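Local structure of 'Carboxyl esterase 2 (Tuber melanosporum Mel28, 5MIF) at residues Q214-D222 and I289-G297; T279-R290 and A308-F319. The protein is a fungal carboxylesterase of the alpha/beta hydrolase fold, related to archaeal enzymes, and probably hydrolyses carboxylic ester bonds. All coordinates share one frame; numbering follows the deposited sequence.

Contact 1: residues Q214-D222 and I289-G297; sequences QVLIYPATD and IRQQGEDFG
Q292 reaches from the first turn of helix 290-297 to the loop after strand 214-217, and its OE1 accepts two backbone N-H groups. T221 N lies 2.8 Å from Q292 OE1, tilted 16° from the carbonyl plane, whereas D222 N, 3.0 Å from the same OE1, sits well above it. CG anti to the carbonyl carbon (chi1 -73°) and an extended chain beyond carry the amide to the loop. Packing is tight next to this amide: T221 OG1 comes within 3.2 Å of Q292 CB, and P219 CG rests 4.0 Å from G293 CA, where a beta-carbon would crowd P219 CD. Farther along, T221 CG2 lies 3.9 Å from F296 CB, and L216 CD1 meets the ring edge at F296 CE2. Buried I289 adds an apolar contact to Y218, and a water bridges P219 O, I289 O and, weakly, G293 N. The more open side holds partly exposed A220 and D222, the latter's carboxylate turned toward R267, A224 N and C225 N. A leucine in place of Q292 would probably leave both loop N-H groups without their acceptor. One side-chain carbonyl oxygen thus satisfies two successive main-chain N-H groups, tying loop to helix.

Contact 2: residues T279-R290 and A308-F319; sequences TLIVVAEVDPIR and AIIRVLGTIHGF
D287 and H317 meet with carboxylate and imidazole planes 87° apart, nearly perpendicular. H317 ND1 donates to D287 OD2 over 2.7 Å; the acceptor lies in the ring plane, and ND1 comes from the syn side of the carboxylate, though somewhat out of its plane. With chi1 of H317 at -161°, CG lies opposite the backbone N and ND1 faces this oxygen, while NE2 bonds S190 OG. The other oxygen, D287 OD1, takes I289 N from above the carboxylate plane at 2.7 Å, a capping bond before helix 290-302. I289 CG2 adds an apolar touch at the imidazole edge.

R290 and R311 are oriented quite differently: their guanidinium groups stack with planes 16° apart and centres 3.6 Å apart. R290 NH1 also donates to E285 O, and R311 NE is salt-bridged to E294, which probably offsets part of the charge; R311 of the second subunit lies close as well. The extended E285 side chain points OE1 at G314 N (2.6 Å), and its OE2 pairs with R298 of the second subunit. F319 turns its ring edge to V282 CG1 and A284 CB.

The strands that carry many of these groups, 279-284 and 308-312, run nearly parallel, bonded from T279 O to V312 O. The S190-H317-D287 chain has charge-relay geometry, consistent with the catalytic triad of alpha/beta hydrolases; D287 would then hold the imidazole in a fixed rotation with NE2 facing S190.

The two contacts, with centres about 8 Å apart, share I289 and R290, where the chain passes from strand 279-284 into helix 290-302. Strand 279-284 lies between strands 213-217 and 307-312 in the parallel part of the sheet; probable hydrogen bonds from L280 N to Q214 O (2.9 Å) and from Y218 N to V282 O (2.7 Å) join contact 1 to contact 2. Contact 2 completes the beta-alpha-beta crossover and holds H317 and D287 of the putative triad, whose third member would be S190. From contact 1, Y218 also reaches this probable active site: its OH bonds A320 N, and its ring meets those of H317 and F319.

Contact 1: residues Q214-D222 and I289-G297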
loop_
_atom_site.group_PDB
_atom_site.type_symbol
_atom_site.label_atom_id
_atom_site.label_comp_id
_atom_site.label_asym_id
_atom_site.label_seq_id
_atom_site.Cartn_x
_atom_site.Cartn_y
_atom_site.Cartn_z
ATOM N N GLN A 214 7.244 -8.142 10.815
ATOM C CA GLN A 214 8.450 -7.543 10.254
ATOM C C GLN A 214 8.087 -6.686 9.057
ATOM O O GLN A 214 7.309 -7.112 8.199
ATOM C CB GLN A 214 9.465 -8.638 9.853
ATOM C CG GLN A 214 10.668 -8.148 9.027
ATOM C CD GLN A 214 11.687 -9.251 8.736
ATOM O OE1 GLN A 214 12.857 -9.158 9.134
ATOM N NE2 GLN A 214 11.250 -10.296 8.023
ATOM N N VAL A 215 8.629 -5.471 9.007
ATOM C CA VAL A 215 8.451 -4.617 7.845
ATOM C C VAL A 215 9.808 -4.342 7.157
ATOM O O VAL A 215 10.764 -3.903 7.796
ATOM C CB VAL A 215 7.784 -3.283 8.205
ATOM C CG1 VAL A 215 7.676 -2.445 6.958
ATOM C CG2 VAL A 215 6.363 -3.501 8.790
ATOM N N LEU A 216 9.891 -4.651 5.870
ATOM C CA LEU A 216 11.083 -4.380 5.075
ATOM C C LEU A 216 10.734 -3.312 4.036
ATOM O O LEU A 216 9.821 -3.487 3.230
ATOM C CB LEU A 216 11.619 -5.660 4.398
ATOM C CG LEU A 216 11.897 -6.876 5.308
ATOM C CD1 LEU A 216 12.294 -8.093 4.503
ATOM C CD2 LEU A 216 12.979 -6.575 6.350
ATOM N N ILE A 217 11.437 -2.185 4.092
ATOM C CA ILE A 217 11.189 -1.066 3.192
ATOM C C ILE A 217 12.318 -1.012 2.147
ATOM O O ILE A 217 13.461 -0.789 2.521
ATOM C CB ILE A 217 11.121 0.270 3.989
ATOM C CG1 ILE A 217 10.223 0.130 5.215
ATOM C CG2 ILE A 217 10.657 1.427 3.121
ATOM C CD1 ILE A 217 10.304 1.339 6.151
ATOM N N TYR A 218 11.989 -1.202 0.864
ATOM C CA TYR A 218 12.961 -1.333 -0.242
ATOM C C TYR A 218 14.258 -1.990 0.220
ATOM O O TYR A 218 15.334 -1.390 0.140
ATOM C CB TYR A 218 13.262 0.015 -0.943
ATOM C CG TYR A 218 13.213 1.257 -0.075
ATOM C CD1 TYR A 218 14.235 1.550 0.831
ATOM C CD2 TYR A 218 12.152 2.154 -0.185
ATOM C CE1 TYR A 218 14.182 2.684 1.615
ATOM C CE2 TYR A 218 12.101 3.304 0.590
ATOM C CZ TYR A 218 13.110 3.556 1.486
ATOM O OH TYR A 218 13.034 4.684 2.254
ATOM N N PRO A 219 14.152 -3.215 0.745
ATOM C CA PRO A 219 15.304 -3.844 1.385
ATOM C C PRO A 219 16.333 -4.301 0.377
ATOM O O PRO A 219 15.977 -4.620 -0.763
ATOM C CB PRO A 219 14.691 -5.047 2.095
ATOM C CG PRO A 219 13.563 -5.435 1.206
ATOM C CD PRO A 219 13.009 -4.142 0.651
ATOM N N ALA A 220 17.600 -4.298 0.790
ATOM C CA ALA A 220 18.638 -5.046 0.087
ATOM C C ALA A 220 18.548 -6.475 0.595
ATOM O O ALA A 220 18.573 -6.707 1.800
ATOM C CB ALA A 220 20.028 -4.444 0.342
ATOM N N THR A 221 18.413 -7.429 -0.311
ATOM C CA THR A 221 18.272 -8.817 0.101
ATOM C C THR A 221 19.346 -9.689 -0.523
ATOM O O THR A 221 19.617 -10.793 -0.047
ATOM C CB THR A 221 16.893 -9.370 -0.291
ATOM O OG1 THR A 221 16.732 -9.239 -1.707
ATOM C CG2 THR A 221 15.791 -8.594 0.390
ATOM N N ASP A 222 19.965 -9.179 -1.581
ATOM C CA ASP A 222 20.973 -9.941 -2.318
ATOM C C ASP A 222 22.123 -9.020 -2.706
ATOM O O ASP A 222 21.973 -8.161 -3.574
ATOM C CB ASP A 222 20.351 -10.590 -3.561
ATOM C CG ASP A 222 21.254 -11.641 -4.198
ATOM O OD1 ASP A 222 22.478 -11.633 -3.943
ATOM O OD2 ASP A 222 20.734 -12.492 -4.949
ATOM N N ILE A 289 17.026 -1.294 -6.814
ATOM C CA ILE A 289 16.982 -2.392 -5.852
ATOM C C ILE A 289 15.551 -2.970 -5.724
ATOM O O ILE A 289 15.314 -3.901 -4.952
ATOM C CB ILE A 289 17.526 -1.932 -4.466
ATOM C CG1 ILE A 289 18.252 -3.064 -3.758
ATOM C CG2 ILE A 289 16.448 -1.359 -3.583
ATOM C CD1 ILE A 289 19.562 -3.387 -4.406
ATOM N N ARG A 290 14.610 -2.428 -6.496
ATOM C CA ARG A 290 13.206 -2.850 -6.413
ATOM C C ARG A 290 13.012 -4.366 -6.585
ATOM O O ARG A 290 12.265 -4.984 -5.831
ATOM C CB ARG A 290 12.362 -2.106 -7.455
ATOM C CG ARG A 290 10.865 -2.396 -7.371
ATOM C CD ARG A 290 10.135 -1.827 -8.578
ATOM N NE ARG A 290 10.281 -2.718 -9.727
ATOM C CZ ARG A 290 10.152 -2.347 -10.999
ATOM N NH1 ARG A 290 9.869 -1.088 -11.303
ATOM N NH2 ARG A 290 10.294 -3.242 -11.969
ATOM N N GLN A 291 13.682 -4.962 -7.569
ATOM C CA GLN A 291 13.504 -6.391 -7.862
ATOM C C GLN A 291 13.825 -7.306 -6.668
ATOM O O GLN A 291 13.201 -8.363 -6.488
ATOM C CB GLN A 291 14.363 -6.796 -9.066
ATOM C CG GLN A 291 14.109 -8.215 -9.568
ATOM C CD GLN A 291 12.797 -8.347 -10.320
ATOM O OE1 GLN A 291 12.429 -7.469 -11.103
ATOM N NE2 GLN A 291 12.072 -9.437 -10.070
ATOM N N GLN A 292 14.808 -6.910 -5.866
ATOM C CA GLN A 292 15.239 -7.725 -4.733
ATOM C C GLN A 292 14.130 -7.923 -3.705
ATOM O O GLN A 292 13.885 -9.047 -3.251
ATOM C CB GLN A 292 16.466 -7.099 -4.061
ATOM C CG GLN A 292 17.717 -7.250 -4.891
ATOM C CD GLN A 292 18.958 -6.768 -4.179
ATOM O OE1 GLN A 292 18.987 -6.650 -2.947
ATOM N NE2 GLN A 292 19.986 -6.438 -4.957
ATOM N N GLY A 293 13.473 -6.830 -3.329
ATOM C CA GLY A 293 12.377 -6.901 -2.377
ATOM C C GLY A 293 11.224 -7.751 -2.881
ATOM O O GLY A 293 10.721 -8.610 -2.151
ATOM N N GLU A 294 10.837 -7.540 -4.140
ATOM C CA GLU A 294 9.702 -8.252 -4.728
ATOM C C GLU A 294 9.991 -9.747 -4.846
ATOM O O GLU A 294 9.155 -10.577 -4.486
ATOM C CB GLU A 294 9.342 -7.640 -6.096
ATOM C CG GLU A 294 8.826 -6.202 -5.990
ATOM C CD GLU A 294 8.273 -5.614 -7.300
ATOM O OE1 GLU A 294 8.589 -6.113 -8.398
ATOM O OE2 GLU A 294 7.495 -4.637 -7.220
ATOM N N ASP A 295 11.185 -10.089 -5.325
ATOM C CA ASP A 295 11.586 -11.493 -5.419
ATOM C C ASP A 295 11.637 -12.145 -4.041
ATOM O O ASP A 295 11.213 -13.292 -3.879
ATOM C CB ASP A 295 12.944 -11.633 -6.116
ATOM C CG ASP A 295 12.863 -11.365 -7.609
ATOM O OD1 ASP A 295 11.744 -11.408 -8.166
ATOM O OD2 ASP A 295 13.916 -11.109 -8.226
ATOM N N PHE A 296 12.159 -11.422 -3.054
ATOM C CA PHE A 296 12.227 -11.953 -1.697
ATOM C C PHE A 296 10.807 -12.225 -1.170
ATOM O O PHE A 296 10.546 -13.268 -0.567
ATOM C CB PHE A 296 12.989 -10.988 -0.775
ATOM C CG PHE A 296 13.287 -11.546 0.593
ATOM C CD1 PHE A 296 14.031 -12.704 0.743
ATOM C CD2 PHE A 296 12.848 -10.890 1.733
ATOM C CE1 PHE A 296 14.316 -13.214 2.010
ATOM C CE2 PHE A 296 13.137 -11.383 3.002
ATOM C CZ PHE A 296 13.869 -12.549 3.143
ATOM N N GLY A 297 9.896 -11.282 -1.397
ATOM C CA GLY A 297 8.517 -11.456 -0.976
ATOM C C GLY A 297 7.828 -12.643 -1.640
ATOM O O GLY A 297 7.183 -13.445 -0.956
HETATM O O HOH W 1 13.827 -3.830 -2.487
#

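Contact 2: residues T279-R290 and A308-F319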
loop_
_atom_site.group_PDB
_atom_site.type_symbol
_atom_site.label_atom_id
_atom_site.label_comp_id
_atom_site.label_asym_id
_atom_site.label_seq_id
_atom_site.Cartn_x
_atom_site.Cartn_y
_atom_site.Cartn_z
ATOM N N THR A 279 5.548 -10.888 7.241
ATOM C CA THR A 279 6.330 -9.784 6.737
ATOM C C THR A 279 5.567 -8.919 5.737
ATOM O O THR A 279 4.879 -9.428 4.847
ATOM C CB THR A 279 7.601 -10.337 6.073
ATOM O OG1 THR A 279 8.414 -10.964 7.075
ATOM C CG2 THR A 279 8.360 -9.249 5.358
ATOM N N LEU A 280 5.677 -7.606 5.902
ATOM C CA LEU A 280 5.191 -6.659 4.906
ATOM C C LEU A 280 6.381 -6.023 4.176
ATOM O O LEU A 280 7.272 -5.442 4.808
ATOM C CB LEU A 280 4.327 -5.577 5.565
ATOM C CG LEU A 280 4.039 -4.331 4.723
ATOM C CD1 LEU A 280 3.154 -4.655 3.514
ATOM C CD2 LEU A 280 3.389 -3.266 5.570
ATOM N N ILE A 281 6.393 -6.130 2.852
ATOM C CA ILE A 281 7.442 -5.510 2.050
ATOM C C ILE A 281 6.892 -4.385 1.189
ATOM O O ILE A 281 5.918 -4.560 0.456
ATOM C CB ILE A 281 8.145 -6.546 1.159
ATOM C CG1 ILE A 281 8.766 -7.632 2.037
ATOM C CG2 ILE A 281 9.194 -5.869 0.263
ATOM C CD1 ILE A 281 9.318 -8.818 1.265
ATOM N N VAL A 282 7.514 -3.221 1.294
ATOM C CA VAL A 282 7.121 -2.063 0.508
ATOM C C VAL A 282 8.306 -1.661 -0.367
ATOM O O VAL A 282 9.416 -1.536 0.133
ATOM C CB VAL A 282 6.691 -0.898 1.429
ATOM C CG1 VAL A 282 6.333 0.317 0.619
ATOM C CG2 VAL A 282 5.510 -1.330 2.302
ATOM N N VAL A 283 8.086 -1.474 -1.664
ATOM C CA VAL A 283 9.184 -1.090 -2.565
ATOM C C VAL A 283 8.829 0.166 -3.359
ATOM O O VAL A 283 7.650 0.479 -3.556
ATOM C CB VAL A 283 9.559 -2.222 -3.561
ATOM C CG1 VAL A 283 10.130 -3.434 -2.817
ATOM C CG2 VAL A 283 8.352 -2.600 -4.439
ATOM N N ALA A 284 9.852 0.906 -3.777
ATOM C CA ALA A 284 9.644 2.051 -4.655
ATOM C C ALA A 284 9.669 1.577 -6.104
ATOM O O ALA A 284 10.404 0.657 -6.438
ATOM C CB ALA A 284 10.708 3.118 -4.416
ATOM N N GLU A 285 8.882 2.209 -6.966
ATOM C CA GLU A 285 8.817 1.788 -8.360
ATOM C C GLU A 285 10.119 2.074 -9.106
ATOM O O GLU A 285 10.671 1.197 -9.778
ATOM C CB GLU A 285 7.667 2.481 -9.080
ATOM C CG GLU A 285 7.621 2.196 -10.561
ATOM C CD GLU A 285 6.598 3.049 -11.281
ATOM O OE1 GLU A 285 6.331 4.177 -10.809
ATOM O OE2 GLU A 285 6.092 2.614 -12.333
ATOM N N VAL A 286 10.608 3.299 -8.976
ATOM C CA VAL A 286 11.793 3.731 -9.714
ATOM C C VAL A 286 13.018 3.588 -8.810
ATOM O O VAL A 286 13.376 4.490 -8.057
ATOM C CB VAL A 286 11.611 5.173 -10.227
ATOM C CG1 VAL A 286 12.834 5.646 -10.992
ATOM C CG2 VAL A 286 10.364 5.244 -11.111
ATOM N N ASP A 287 13.638 2.419 -8.896
ATOM C CA ASP A 287 14.619 1.973 -7.919
ATOM C C ASP A 287 15.348 0.746 -8.441
ATOM O O ASP A 287 14.722 -0.278 -8.704
ATOM C CB ASP A 287 13.934 1.642 -6.590
ATOM C CG ASP A 287 14.916 1.297 -5.471
ATOM O OD1 ASP A 287 16.111 1.058 -5.735
ATOM O OD2 ASP A 287 14.482 1.216 -4.301
ATOM N N PRO A 288 16.683 0.839 -8.573
ATOM C CA PRO A 288 17.497 -0.306 -8.986
ATOM C C PRO A 288 17.290 -1.526 -8.094
ATOM O O PRO A 288 17.368 -2.654 -8.572
ATOM C CB PRO A 288 18.938 0.196 -8.822
ATOM C CG PRO A 288 18.857 1.627 -8.684
ATOM C CD PRO A 288 17.505 2.007 -8.215
ATOM N N ILE A 289 17.026 -1.294 -6.814
ATOM C CA ILE A 289 16.982 -2.392 -5.852
ATOM C C ILE A 289 15.551 -2.970 -5.724
ATOM O O ILE A 289 15.314 -3.901 -4.952
ATOM C CB ILE A 289 17.526 -1.932 -4.466
ATOM C CG1 ILE A 289 18.252 -3.064 -3.758
ATOM C CG2 ILE A 289 16.448 -1.359 -3.583
ATOM C CD1 ILE A 289 19.562 -3.387 -4.406
ATOM N N ARG A 290 14.610 -2.428 -6.496
ATOM C CA ARG A 290 13.206 -2.850 -6.413
ATOM C C ARG A 290 13.012 -4.366 -6.585
ATOM O O ARG A 290 12.265 -4.984 -5.831
ATOM C CB ARG A 290 12.362 -2.106 -7.455
ATOM C CG ARG A 290 10.865 -2.396 -7.371
ATOM C CD ARG A 290 10.135 -1.827 -8.578
ATOM N NE ARG A 290 10.281 -2.718 -9.727
ATOM C CZ ARG A 290 10.152 -2.347 -10.999
ATOM N NH1 ARG A 290 9.869 -1.088 -11.303
ATOM N NH2 ARG A 290 10.294 -3.242 -11.969
ATOM N N ALA A 308 3.013 -9.791 2.600
ATOM C CA ALA A 308 2.379 -8.825 1.718
ATOM C C ALA A 308 3.449 -7.998 1.008
ATOM O O ALA A 308 4.427 -7.571 1.623
ATOM C CB ALA A 308 1.426 -7.930 2.506
ATOM N N ILE A 309 3.265 -7.783 -0.290
ATOM C CA ILE A 309 4.200 -6.983 -1.078
ATOM C C ILE A 309 3.482 -5.867 -1.835
ATOM O O ILE A 309 2.535 -6.102 -2.594
ATOM C CB ILE A 309 4.985 -7.833 -2.106
ATOM C CG1 ILE A 309 5.424 -9.173 -1.503
ATOM C CG2 ILE A 309 6.172 -7.039 -2.639
ATOM C CD1 ILE A 309 5.500 -10.287 -2.516
ATOM N N ILE A 310 3.952 -4.650 -1.618
ATOM C CA ILE A 310 3.359 -3.466 -2.202
ATOM C C ILE A 310 4.392 -2.598 -2.918
ATOM O O ILE A 310 5.436 -2.263 -2.357
ATOM C CB ILE A 310 2.662 -2.646 -1.119
ATOM C CG1 ILE A 310 1.277 -3.232 -0.844
ATOM C CG2 ILE A 310 2.519 -1.207 -1.523
ATOM C CD1 ILE A 310 0.692 -2.691 0.433
ATOM N N ARG A 311 4.086 -2.248 -4.161
ATOM C CA ARG A 311 4.912 -1.363 -4.965
ATOM C C ARG A 311 4.252 0.001 -5.059
ATOM O O ARG A 311 3.094 0.115 -5.469
ATOM C CB ARG A 311 5.132 -1.933 -6.373
ATOM C CG ARG A 311 5.849 -0.953 -7.324
ATOM C CD ARG A 311 5.764 -1.393 -8.792
ATOM N NE ARG A 311 6.433 -2.666 -9.044
ATOM C CZ ARG A 311 6.686 -3.153 -10.260
ATOM N NH1 ARG A 311 6.308 -2.478 -11.344
ATOM N NH2 ARG A 311 7.304 -4.322 -10.392
ATOM N N VAL A 312 4.995 1.034 -4.681
ATOM C CA VAL A 312 4.496 2.395 -4.701
ATOM C C VAL A 312 4.949 3.056 -5.984
ATOM O O VAL A 312 6.150 3.183 -6.228
ATOM C CB VAL A 312 5.012 3.203 -3.486
ATOM C CG1 VAL A 312 4.300 4.533 -3.394
ATOM C CG2 VAL A 312 4.820 2.412 -2.214
ATOM N N LEU A 313 4.004 3.473 -6.814
ATOM C CA LEU A 313 4.367 4.029 -8.116
ATOM C C LEU A 313 4.802 5.492 -8.016
ATOM O O LEU A 313 4.364 6.223 -7.124
ATOM C CB LEU A 313 3.211 3.889 -9.107
ATOM C CG LEU A 313 3.173 2.564 -9.867
ATOM C CD1 LEU A 313 2.917 1.376 -8.914
ATOM C CD2 LEU A 313 2.137 2.615 -10.979
ATOM N N GLY A 314 5.694 5.902 -8.916
ATOM C CA GLY A 314 6.100 7.297 -9.029
ATOM C C GLY A 314 7.092 7.788 -7.979
ATOM O O GLY A 314 7.355 8.988 -7.868
ATOM N N THR A 315 7.650 6.875 -7.196
ATOM C CA THR A 315 8.597 7.298 -6.171
ATOM C C THR A 315 9.886 6.500 -6.270
ATOM O O THR A 315 9.994 5.577 -7.077
ATOM C CB THR A 315 8.001 7.181 -4.759
ATOM O OG1 THR A 315 8.852 7.865 -3.821
ATOM C CG2 THR A 315 7.849 5.730 -4.357
ATOM N N ILE A 316 10.866 6.878 -5.451
ATOM C CA ILE A 316 12.235 6.383 -5.567
ATOM C C ILE A 316 12.777 5.871 -4.241
ATOM O O ILE A 316 12.158 6.062 -3.194
ATOM C CB ILE A 316 13.181 7.494 -6.073
ATOM C CG1 ILE A 316 13.205 8.659 -5.077
ATOM C CG2 ILE A 316 12.780 7.945 -7.482
ATOM C CD1 ILE A 316 14.083 9.804 -5.491
ATOM N N HIS A 317 13.946 5.241 -4.298
ATOM C CA HIS A 317 14.629 4.738 -3.113
ATOM C C HIS A 317 14.776 5.836 -2.054
ATOM O O HIS A 317 15.089 6.987 -2.381
ATOM C CB HIS A 317 16.001 4.173 -3.494
ATOM C CG HIS A 317 16.580 3.244 -2.473
ATOM N ND1 HIS A 317 16.318 1.890 -2.468
ATOM C CD2 HIS A 317 17.395 3.473 -1.415
ATOM C CE1 HIS A 317 16.958 1.324 -1.461
ATOM N NE2 HIS A 317 17.624 2.261 -0.811
ATOM N N GLY A 318 14.512 5.496 -0.799
ATOM C CA GLY A 318 14.668 6.445 0.285
ATOM C C GLY A 318 13.403 7.188 0.688
ATOM O O GLY A 318 13.444 7.990 1.624
ATOM N N PHE A 319 12.274 6.918 0.031
ATOM C CA PHE A 319 11.090 7.753 0.274
ATOM C C PHE A 319 10.598 7.709 1.719
ATOM O O PHE A 319 9.941 8.640 2.175
ATOM C CB PHE A 319 9.932 7.398 -0.685
ATOM C CG PHE A 319 9.289 6.038 -0.458
ATOM C CD1 PHE A 319 8.437 5.808 0.622
ATOM C CD2 PHE A 319 9.454 5.027 -1.391
ATOM C CE1 PHE A 319 7.832 4.574 0.797
ATOM C CE2 PHE A 319 8.842 3.789 -1.233
ATOM C CZ PHE A 319 8.033 3.557 -0.137
HETATM O O HOH W 2 15.555 5.015 -6.691
#